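Local coordinates for peptidoglycan-recognition protein (PDB 5XZ3), which probably recognises bacterial peptidoglycan as an immune sensor of the honey bee, through a domain of the N-acetylmuramoyl-L-alanine amidase family, at residues 9-14 against 81-86. Sequence-based numbering, arbitrary orientation.
Sequences EIIKRN and NIYEGC
Ile11 and Tyr83 form a single parallel beta bridge, by which the N-terminal segment 9-14 lines the outermost strand, 82-84, of the mixed sheet in this amidase-like PGRP fold. Two nearly straight backbone bonds hold it: Ile11 N to Ile82 O (2.8 Å) and Glu84 N to Ile11 O (2.9 Å). Packing is tightest around Ile11, whose CG1 lies over one face of the Tyr83 ring, 4.2 Å from its centroid, while its CB meets the ring carbon CD2 at 3.6 Å; helix 47-64 covers this pair. Ile10 CG1 meets Ile82 CG2 at 3.9 Å, both residues also touching Leu127 of helix 118-133. The solvent side is looser: Glu9 and Lys12 are exposed, and Glu9 OE2 only brushes Ile82 CD1 (4.1 Å). Glu84 turns CG away from its own N (chi1 -175°) and runs extended beside Lys12, pointing the same way, and OE1 accepts the N-H of Arg13 through its anti lone pair (3.0 Å). An alanine in place of Glu84 would remove this carboxylate and is likely to leave Arg13 N without its acceptor. The Arg13 guanidinium is held by Asp69 and Val19; one water accepts from Arg13 NH2 and donates to Gly85 O at 2.8 Å.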
# COMPACT_ATOMS: atom_id res chain seq x y z
N GLU A 9 14.13 5.29 0.21
CA GLU A 9 13.43 5.79 -0.98
C GLU A 9 11.95 6.17 -0.79
O GLU A 9 11.39 6.89 -1.62
CB GLU A 9 13.55 4.73 -2.09
CG GLU A 9 13.86 3.33 -1.56
CD GLU A 9 13.91 2.27 -2.64
OE1 GLU A 9 14.74 2.40 -3.57
OE2 GLU A 9 13.14 1.29 -2.55
N ILE A 10 11.32 5.66 0.28
CA ILE A 10 9.93 5.98 0.59
C ILE A 10 9.76 7.50 0.70
O ILE A 10 10.46 8.17 1.46
CB ILE A 10 9.43 5.30 1.89
CG1 ILE A 10 9.44 3.77 1.77
CG2 ILE A 10 8.02 5.76 2.24
CD1 ILE A 10 9.36 3.03 3.10
N ILE A 11 8.81 8.04 -0.06
CA ILE A 11 8.45 9.45 0.02
C ILE A 11 7.58 9.62 1.27
O ILE A 11 6.47 9.10 1.31
CB ILE A 11 7.71 9.92 -1.25
CG1 ILE A 11 8.49 9.63 -2.56
CG2 ILE A 11 7.27 11.37 -1.13
CD1 ILE A 11 9.89 10.20 -2.63
N LYS A 12 8.10 10.32 2.28
CA LYS A 12 7.39 10.46 3.56
C LYS A 12 6.15 11.35 3.44
O LYS A 12 6.06 12.18 2.54
CB LYS A 12 8.32 10.97 4.67
CG LYS A 12 9.43 9.99 5.03
CD LYS A 12 10.48 10.64 5.92
CE LYS A 12 10.13 10.51 7.40
NZ LYS A 12 10.52 9.19 7.99
N ARG A 13 5.21 11.16 4.36
CA ARG A 13 3.95 11.89 4.39
C ARG A 13 4.12 13.42 4.21
O ARG A 13 3.45 14.01 3.36
CB ARG A 13 3.20 11.57 5.68
CG ARG A 13 1.75 12.03 5.64
CD ARG A 13 1.26 12.50 7.01
NE ARG A 13 -0.15 12.90 6.96
CZ ARG A 13 -1.18 12.05 6.93
NH1 ARG A 13 -2.42 12.53 6.90
NH2 ARG A 13 -0.97 10.72 6.92
N ASN A 14 5.04 14.03 4.97
CA ASN A 14 5.26 15.49 4.89
C ASN A 14 5.82 15.99 3.54
O ASN A 14 5.86 17.20 3.29
CB ASN A 14 6.15 15.98 6.05
CG ASN A 14 7.63 15.77 5.79
OD1 ASN A 14 8.07 14.67 5.44
ND2 ASN A 14 8.42 16.83 5.96
N ASN A 81 7.66 5.11 -7.60
CA ASN A 81 7.96 5.57 -6.24
C ASN A 81 7.00 4.98 -5.22
O ASN A 81 5.85 4.64 -5.55
CB ASN A 81 7.95 7.11 -6.16
CG ASN A 81 9.25 7.75 -6.65
OD1 ASN A 81 10.35 7.36 -6.25
ND2 ASN A 81 9.13 8.77 -7.49
N ILE A 82 7.48 4.86 -3.98
CA ILE A 82 6.66 4.43 -2.84
C ILE A 82 6.33 5.67 -2.01
O ILE A 82 7.23 6.42 -1.63
CB ILE A 82 7.41 3.41 -1.95
CG1 ILE A 82 7.81 2.17 -2.75
CG2 ILE A 82 6.58 3.04 -0.72
CD1 ILE A 82 9.10 1.53 -2.23
N TYR A 83 5.04 5.87 -1.74
CA TYR A 83 4.56 6.99 -0.93
C TYR A 83 3.99 6.48 0.38
O TYR A 83 3.15 5.58 0.40
CB TYR A 83 3.49 7.78 -1.68
CG TYR A 83 4.04 8.43 -2.93
CD1 TYR A 83 4.15 7.70 -4.12
CD2 TYR A 83 4.47 9.76 -2.92
CE1 TYR A 83 4.68 8.28 -5.27
CE2 TYR A 83 5.01 10.34 -4.06
CZ TYR A 83 5.11 9.60 -5.22
OH TYR A 83 5.65 10.17 -6.34
N GLU A 84 4.42 7.10 1.48
CA GLU A 84 3.90 6.80 2.80
C GLU A 84 2.49 7.39 2.93
O GLU A 84 2.30 8.60 2.74
CB GLU A 84 4.83 7.36 3.88
CG GLU A 84 4.42 6.98 5.31
CD GLU A 84 5.21 7.70 6.40
OE1 GLU A 84 5.66 8.85 6.18
OE2 GLU A 84 5.38 7.10 7.49
N GLY A 85 1.52 6.53 3.23
CA GLY A 85 0.16 6.96 3.55
C GLY A 85 0.07 7.03 5.06
O GLY A 85 0.68 7.91 5.69
N CYS A 86 -0.66 6.09 5.66
CA CYS A 86 -0.63 6.01 7.12
C CYS A 86 0.62 5.27 7.68
O CYS A 86 0.86 5.28 8.89
CB CYS A 86 -1.98 5.51 7.66
SG CYS A 86 -2.38 3.83 7.22
O HOH W 1 1.60 9.04 8.05